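Local coordinates for protein NegoA.19184.a (Neisseria gonorrhoeae, PDB 5UEB) that is of unknown function, a hypothetical protein of the DUF4265 family built from two antiparallel beta-sheets and two helices, at residues E27-N32 and E43-A48; L51-I56 and S75-I80. One frame throughout, in Å; residues are numbered along the deposited sequence. Where two conformers were deposited one is given.

In the fold
Both contacts concern the long loop between strands 39-41 and 56-62, which runs between the two antiparallel sheets of the chain. Interaction 1, the more deeply buried, holds the first part of that loop to strand 24-33 of the five-stranded sheet; interaction 2 joins its last part to the turn at 75-77 and the start of strand 78-84, in the four-stranded sheet. The pair illustrates how side chains can supply partners to backbone that lies outside a regular sheet. Glutamate carboxylates serve loop and strand amides in 27-32/43-48, whereas serine and threonine hydroxyls, an asparagine side chain and an aspartate share the work in 51-56/75-80; waters bridge in both. The contacts also meet: Pro45 packs against Leu51 and Thr79.

Interaction 1: E27-N32 and E43-A48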
ATOM      1  N   GLU B  27      -3.902 -13.029  -8.260  1.00 10.74           N
ATOM      2  CA  GLU B  27      -3.887 -12.762  -9.696  1.00 10.79           C
ATOM      3  C   GLU B  27      -2.454 -12.866 -10.199  1.00 11.49           C
ATOM      4  O   GLU B  27      -1.549 -12.266  -9.616  1.00 11.71           O
ATOM      5  CB  GLU B  27      -4.430 -11.362 -10.020  1.00 12.33           C
ATOM      6  CG  GLU B  27      -4.329 -11.049 -11.508  1.00 13.74           C
ATOM      7  CD  GLU B  27      -5.044  -9.784 -11.932  1.00 14.77           C
ATOM      8  OE1 GLU B  27      -5.009  -9.506 -13.139  1.00 14.07           O
ATOM      9  OE2 GLU B  27      -5.637  -9.079 -11.086  1.00 13.97           O
ATOM     10  N   ILE B  28      -2.246 -13.608 -11.290  1.00 11.03           N
ATOM     11  CA  ILE B  28      -0.925 -13.743 -11.906  1.00 10.03           C
ATOM     12  C   ILE B  28      -0.801 -12.731 -13.033  1.00 10.76           C
ATOM     13  O   ILE B  28      -1.701 -12.618 -13.875  1.00 13.21           O
ATOM     14  CB  ILE B  28      -0.691 -15.167 -12.432  1.00 10.86           C
ATOM     15  CG1 ILE B  28      -0.768 -16.156 -11.275  1.00 13.08           C
ATOM     16  CG2 ILE B  28       0.685 -15.257 -13.126  1.00 12.36           C
ATOM     17  CD1 ILE B  28      -0.656 -17.617 -11.705  1.00 17.53           C
ATOM     18  N   LEU B  29       0.308 -11.985 -13.048  1.00 10.46           N
ATOM     19  CA  LEU B  29       0.578 -10.982 -14.074  1.00  9.91           C
ATOM     20  C   LEU B  29       1.867 -11.315 -14.817  1.00 12.49           C
ATOM     21  O   LEU B  29       2.888 -11.640 -14.202  1.00 12.82           O
ATOM     22  CB  LEU B  29       0.721  -9.589 -13.454  1.00 11.56           C
ATOM     23  CG  LEU B  29      -0.537  -9.023 -12.794  1.00 13.18           C
ATOM     24  CD1 LEU B  29      -0.179  -7.765 -12.019  1.00 13.97           C
ATOM     25  CD2 LEU B  29      -1.602  -8.722 -13.826  1.00 13.94           C
ATOM     26  N   SER B  30       1.818 -11.216 -16.137  1.00 10.23           N
ATOM     27  CA  SER B  30       3.002 -11.408 -16.958  0.71  9.73           C
ATOM     28  C   SER B  30       3.815 -10.121 -17.021  1.00 12.04           C
ATOM     29  O   SER B  30       3.274  -9.013 -16.963  1.00 11.55           O
ATOM     30  CB  SER B  30       2.601 -11.813 -18.377  0.71 11.98           C
ATOM     31  OG  SER B  30       1.905 -13.048 -18.377  0.71 14.32           O
ATOM     32  N   GLY B  31       5.125 -10.274 -17.147  1.00  9.44           N
ATOM     33  CA  GLY B  31       5.992  -9.120 -17.265  1.00  9.11           C
ATOM     34  C   GLY B  31       7.422  -9.482 -17.603  1.00  9.40           C
ATOM     35  O   GLY B  31       7.689 -10.532 -18.201  1.00 11.14           O
ATOM     36  N   ASN B  32       8.353  -8.616 -17.222  1.00  8.99           N
ATOM     37  CA  ASN B  32       9.761  -8.780 -17.581  1.00  9.26           C
ATOM     38  C   ASN B  32      10.606  -8.462 -16.359  1.00  9.25           C
ATOM     39  O   ASN B  32      10.392  -7.436 -15.706  1.00 10.45           O
ATOM     40  CB  ASN B  32      10.123  -7.815 -18.731  1.00  9.83           C
ATOM     41  CG  ASN B  32      11.197  -8.373 -19.669  1.00 10.83           C
ATOM     42  OD1 ASN B  32      10.893  -8.750 -20.798  1.00 14.31           O
ATOM     43  ND2 ASN B  32      12.450  -8.384 -19.221  1.00 10.08           N
ATOM     44  N   GLU B  43       0.916  -6.497 -18.241  1.00 11.11           N
ATOM     45  CA  GLU B  43      -0.490  -6.752 -18.497  1.00 13.00           C
ATOM     46  C   GLU B  43      -1.297  -5.788 -17.650  1.00 13.14           C
ATOM     47  O   GLU B  43      -0.828  -5.321 -16.608  1.00 13.75           O
ATOM     48  CB  GLU B  43      -0.897  -8.175 -18.072  1.00 13.40           C
ATOM     49  CG  GLU B  43      -0.242  -9.287 -18.856  1.00 17.75           C
ATOM     50  CD  GLU B  43      -0.881 -10.624 -18.552  1.00 21.17           C
ATOM     51  OE1 GLU B  43      -1.727 -11.076 -19.349  1.00 24.54           O
ATOM     52  OE2 GLU B  43      -0.554 -11.217 -17.497  1.00 18.69           O
ATOM     53  N   ILE B  44      -2.511  -5.488 -18.105  1.00  9.97           N
ATOM     54  CA  ILE B  44      -3.444  -4.678 -17.316  1.00  9.93           C
ATOM     55  C   ILE B  44      -4.014  -5.555 -16.205  1.00 11.54           C
ATOM     56  O   ILE B  44      -4.633  -6.585 -16.506  1.00 12.30           O
ATOM     57  CB  ILE B  44      -4.572  -4.147 -18.203  1.00 10.46           C
ATOM     58  CG1 ILE B  44      -3.999  -3.292 -19.328  1.00 12.58           C
ATOM     59  CG2 ILE B  44      -5.557  -3.320 -17.358  1.00 12.65           C
ATOM     60  CD1 ILE B  44      -5.015  -2.959 -20.395  1.00 14.83           C
ATOM     61  N   PRO B  45      -3.851  -5.202 -14.929  1.00 11.48           N
ATOM     62  CA  PRO B  45      -4.408  -6.045 -13.861  1.00 10.94           C
ATOM     63  C   PRO B  45      -5.930  -6.077 -13.937  1.00 12.83           C
ATOM     64  O   PRO B  45      -6.581  -5.040 -14.071  1.00 12.59           O
ATOM     65  CB  PRO B  45      -3.925  -5.354 -12.577  1.00 12.63           C
ATOM     66  CG  PRO B  45      -2.693  -4.562 -13.012  1.00 13.33           C
ATOM     67  CD  PRO B  45      -3.060  -4.076 -14.395  1.00 11.93           C
ATOM     68  N   LEU B  46      -6.495  -7.287 -13.868  1.00 11.96           N
ATOM     69  CA  LEU B  46      -7.942  -7.446 -13.963  1.00 13.06           C
ATOM     70  C   LEU B  46      -8.635  -7.127 -12.647  1.00 12.32           C
ATOM     71  O   LEU B  46      -9.710  -6.517 -12.647  1.00 13.72           O
ATOM     72  CB  LEU B  46      -8.297  -8.872 -14.399  1.00 12.81           C
ATOM     73  CG  LEU B  46      -8.010  -9.216 -15.863  1.00 14.87           C
ATOM     74  CD1 LEU B  46      -8.236 -10.715 -16.087  1.00 18.95           C
ATOM     75  CD2 LEU B  46      -8.910  -8.388 -16.774  1.00 16.60           C
ATOM     76  N   PHE B  47      -8.053  -7.550 -11.520  1.00 12.62           N
ATOM     77  CA  PHE B  47      -8.749  -7.488 -10.235  1.00 12.59           C
ATOM     78  C   PHE B  47      -7.906  -6.909  -9.105  1.00 13.94           C
ATOM     79  O   PHE B  47      -8.448  -6.251  -8.206  1.00 16.06           O
ATOM     80  CB  PHE B  47      -9.212  -8.885  -9.818  1.00 17.41           C
ATOM     81  CG  PHE B  47     -10.109  -9.542 -10.817  1.00 18.26           C
ATOM     82  CD1 PHE B  47     -11.409  -9.106 -10.984  1.00 24.03           C
ATOM     83  CD2 PHE B  47      -9.646 -10.591 -11.592  1.00 23.43           C
ATOM     84  CE1 PHE B  47     -12.236  -9.706 -11.912  1.00 30.49           C
ATOM     85  CE2 PHE B  47     -10.468 -11.192 -12.519  1.00 26.25           C
ATOM     86  CZ  PHE B  47     -11.756 -10.745 -12.681  1.00 25.77           C
ATOM     87  N   ALA B  48      -6.606  -7.169  -9.107  1.00 14.38           N
ATOM     88  CA  ALA B  48      -5.772  -6.714  -8.008  1.00 14.21           C
ATOM     89  C   ALA B  48      -5.754  -5.190  -7.991  1.00 14.04           C
ATOM     90  O   ALA B  48      -5.570  -4.563  -9.044  1.00 15.64           O
ATOM     91  CB  ALA B  48      -4.350  -7.255  -8.145  1.00 16.10           C
TER
HETATM   92  O   HOH W   1      -1.960 -13.188 -16.614  1.00 26.22           O
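Glu27 OE2 is gripped by two consecutive backbone amides of the loop, Phe47 N and Ala48 N, while the other oxygen of the same carboxylate takes a third. Ala48 N lies 2.9 Å from Glu27 OE2, almost in line with its carboxylate bond. Phe47 N comes to it from the syn side, 26° out of the carboxylate plane. Leu46 N bonds to OE1 of Glu27 on its syn lone pair at 2.8 Å, nearly straight (166° at the hydrogen). The glutamate can span the gap because its chain is fully extended, with CG opposite the backbone N (chi1 176°). Three successive amides converging on one carboxylate probably favour its charged form; Arg104 adds a long, weak ion pair.

In this way strand 24-33 of the five-stranded antiparallel sheet binds residues 43-48, neither helix nor strand, whose Pro45 O and Leu46 O bond to Ser112 and Tyr110 of the other sheet. At the other end the roles reverse, and the loop supplies the acid: Ser30 N meets Glu43 OE2 on its anti side at 2.7 Å. Ser30 OG adds a weak bond to the same oxygen, its stronger partner being Lys12. A water bridges Glu43 OE2, at 2.6 Å, to the carbonyl of Ile28. Between the two acids, in apolar packing, Leu29 crosses Pro45 at roughly a right angle and brings CD2 to 3.9 Å from Pro45 CA.

Interaction 2: L51-I56 and S75-I80; sequences LALNDI and SGNTTI
A type II beta turn, Ala52 to Asp55, faces an ST turn at Ser75, and the two bends are tied together by side chains. The ST turn is closed where Asn77 N donates to Ser75 OG. It leads into strand 78-84 of the four-stranded antiparallel sheet, while the beta turn precedes strand 56-62 of the other sheet, so the contact joins the two. Asp55 serves both bends: its OD1 receives Ser75 N at 2.8 Å in an almost linear bond (178°), and its OD2 takes Ala52 N from above the carboxylate plane. Ser75 OG, swung between its own N and carbonyl carbon (chi1 61°), lies 3.0 Å from both Leu53 O and Asp55 OD1, and its single proton could serve either. Leu53 O is also reached by Asn77 ND2 at 2.9 Å, the oxygen lying close to the amide plane of Asn77 although the donor sits above the carbonyl plane. Ala52 CB packs on Asn77 CB at 3.9 Å. Water links Asn54 ND2 with Asn77 ND2. Beyond the turns, Thr79 OG1 donates to Leu51 O at 2.8 Å and accepts from a second water, which in turn receives Leu53 N.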
ATOM      1  N   LEU B  51      -2.540  -1.241  -8.841  1.00 10.28           N
ATOM      2  CA  LEU B  51      -1.506  -1.607  -9.803  1.00 10.53           C
ATOM      3  C   LEU B  51      -1.941  -1.263 -11.224  1.00 11.65           C
ATOM      4  O   LEU B  51      -3.130  -1.299 -11.557  1.00 11.71           O
ATOM      5  CB  LEU B  51      -1.182  -3.109  -9.713  1.00 10.96           C
ATOM      6  CG  LEU B  51      -0.456  -3.531  -8.442  1.00 12.73           C
ATOM      7  CD1 LEU B  51      -0.384  -5.060  -8.373  1.00 14.19           C
ATOM      8  CD2 LEU B  51       0.935  -2.932  -8.432  1.00 15.20           C
ATOM      9  N   ALA B  52      -0.965  -0.929 -12.064  1.00  9.92           N
ATOM     10  CA  ALA B  52      -1.246  -0.565 -13.442  1.00 10.62           C
ATOM     11  C   ALA B  52      -0.184  -1.134 -14.369  1.00 11.18           C
ATOM     12  O   ALA B  52       0.944  -1.430 -13.961  1.00 10.80           O
ATOM     13  CB  ALA B  52      -1.302   0.960 -13.627  1.00 11.11           C
ATOM     14  N   LEU B  53      -0.583  -1.274 -15.628  1.00 10.49           N
ATOM     15  CA  LEU B  53       0.339  -1.623 -16.705  1.00  9.28           C
ATOM     16  C   LEU B  53       1.594  -0.760 -16.628  1.00 11.17           C
ATOM     17  O   LEU B  53       1.518   0.463 -16.448  1.00 11.65           O
ATOM     18  CB  LEU B  53      -0.374  -1.361 -18.037  1.00 12.25           C
ATOM     19  CG  LEU B  53       0.416  -1.582 -19.333  1.00 12.49           C
ATOM     20  CD1 LEU B  53       0.712  -3.073 -19.510  1.00 14.02           C
ATOM     21  CD2 LEU B  53      -0.352  -1.031 -20.533  1.00 15.52           C
ATOM     22  N   ASN B  54       2.751  -1.411 -16.759  1.00 10.22           N
ATOM     23  CA  ASN B  54       4.064  -0.779 -16.795  1.00 10.43           C
ATOM     24  C   ASN B  54       4.519  -0.221 -15.451  1.00 10.22           C
ATOM     25  O   ASN B  54       5.569   0.421 -15.388  1.00 11.54           O
ATOM     26  CB  ASN B  54       4.230   0.205 -17.961  1.00 11.14           C
ATOM     27  CG  ASN B  54       4.206  -0.505 -19.303  1.00 13.40           C
ATOM     28  OD1 ASN B  54       4.698  -1.631 -19.418  1.00 18.57           O
ATOM     29  ND2 ASN B  54       3.641   0.134 -20.315  1.00 15.19           N
ATOM     30  N   ASP B  55       3.799  -0.510 -14.363  1.00 10.21           N
ATOM     31  CA  ASP B  55       4.359  -0.296 -13.033  1.00 10.24           C
ATOM     32  C   ASP B  55       5.573  -1.204 -12.835  1.00 10.13           C
ATOM     33  O   ASP B  55       5.645  -2.311 -13.383  1.00 11.72           O
ATOM     34  CB  ASP B  55       3.325  -0.658 -11.957  1.00  9.81           C
ATOM     35  CG  ASP B  55       2.260   0.422 -11.746  1.00 13.89           C
ATOM     36  OD1 ASP B  55       2.304   1.502 -12.386  1.00 14.21           O
ATOM     37  OD2 ASP B  55       1.361   0.174 -10.913  1.00 13.56           O
ATOM     38  N   ILE B  56       6.534  -0.733 -12.038  1.00 11.83           N
ATOM     39  CA  ILE B  56       7.698  -1.523 -11.645  1.00 11.46           C
ATOM     40  C   ILE B  56       7.539  -1.884 -10.176  1.00 14.57           C
ATOM     41  O   ILE B  56       7.297  -1.006  -9.340  1.00 13.58           O
ATOM     42  CB  ILE B  56       9.015  -0.765 -11.892  1.00 13.47           C
ATOM     43  CG1 ILE B  56       9.201  -0.477 -13.381  1.00 15.19           C
ATOM     44  CG2 ILE B  56      10.210  -1.574 -11.379  1.00 14.15           C
ATOM     45  CD1 ILE B  56      10.346   0.495 -13.683  1.00 17.37           C
ATOM     46  N   SER B  75       3.846   3.757 -12.955  1.00 13.24           N
ATOM     47  CA  SER B  75       3.919   4.255 -14.323  1.00 13.79           C
ATOM     48  C   SER B  75       3.183   5.574 -14.503  1.00 16.04           C
ATOM     49  O   SER B  75       3.508   6.324 -15.429  1.00 18.50           O
ATOM     50  CB  SER B  75       3.302   3.235 -15.280  1.00 16.57           C
ATOM     51  OG  SER B  75       1.929   3.035 -14.960  1.00 15.99           O
ATOM     52  N   GLY B  76       2.209   5.873 -13.646  1.00 15.27           N
ATOM     53  CA  GLY B  76       1.304   6.971 -13.889  1.00 15.69           C
ATOM     54  C   GLY B  76       0.050   6.592 -14.642  1.00 16.15           C
ATOM     55  O   GLY B  76      -0.852   7.435 -14.780  1.00 19.50           O
ATOM     56  N   ASN B  77      -0.034   5.358 -15.138  1.00 15.17           N
ATOM     57  CA  ASN B  77      -1.245   4.875 -15.776  1.00 14.18           C
ATOM     58  C   ASN B  77      -2.335   4.664 -14.730  1.00 14.34           C
ATOM     59  O   ASN B  77      -2.062   4.459 -13.546  1.00 15.19           O
ATOM     60  CB  ASN B  77      -0.987   3.545 -16.476  1.00 14.19           C
ATOM     61  CG  ASN B  77      -0.164   3.697 -17.744  1.00 14.52           C
ATOM     62  OD1 ASN B  77      -0.301   4.680 -18.471  1.00 17.72           O
ATOM     63  ND2 ASN B  77       0.672   2.716 -18.030  1.00 14.55           N
ATOM     64  N   THR B  78      -3.586   4.719 -15.191  1.00 14.09           N
ATOM     65  CA  THR B  78      -4.770   4.472 -14.377  1.00 13.36           C
ATOM     66  C   THR B  78      -5.409   3.161 -14.822  1.00 15.65           C
ATOM     67  O   THR B  78      -5.435   2.858 -16.016  1.00 14.65           O
ATOM     68  CB  THR B  78      -5.761   5.624 -14.608  1.00 13.45           C
ATOM     69  OG1 THR B  78      -5.245   6.821 -14.014  1.00 17.76           O
ATOM     70  CG2 THR B  78      -7.136   5.328 -14.026  1.00 15.11           C
ATOM     71  N   THR B  79      -5.903   2.370 -13.862  1.00 12.67           N
ATOM     72  CA  THR B  79      -6.620   1.123 -14.134  1.00 11.88           C
ATOM     73  C   THR B  79      -8.062   1.265 -13.661  1.00 13.04           C
ATOM     74  O   THR B  79      -8.298   1.555 -12.486  1.00 12.03           O
ATOM     75  CB  THR B  79      -5.968  -0.047 -13.395  1.00 11.96           C
ATOM     76  OG1 THR B  79      -4.566  -0.087 -13.681  1.00 13.46           O
ATOM     77  CG2 THR B  79      -6.614  -1.391 -13.808  1.00 14.14           C
ATOM     78  N   ILE B  80      -9.016   1.051 -14.571  1.00 10.77           N
ATOM     79  CA  ILE B  80     -10.449   1.147 -14.290  1.00 11.09           C
ATOM     80  C   ILE B  80     -11.063  -0.212 -14.591  1.00 13.25           C
ATOM     81  O   ILE B  80     -10.861  -0.753 -15.683  1.00 14.84           O
ATOM     82  CB  ILE B  80     -11.118   2.233 -15.159  1.00 10.32           C
ATOM     83  CG1 ILE B  80     -10.433   3.599 -14.979  1.00 11.11           C
ATOM     84  CG2 ILE B  80     -12.619   2.303 -14.851  1.00 12.93           C
ATOM     85  CD1 ILE B  80     -10.490   4.153 -13.569  1.00 13.17           C
TER
HETATM   86  O   HOH W   2      -3.365  -0.648 -16.163  1.00 12.65           O
HETATM   87  O   HOH W   3       2.469   2.806 -20.308  1.00 22.95           O
HETATM   88  O   HOH W   4       0.362   4.104 -12.093  1.00 22.63           O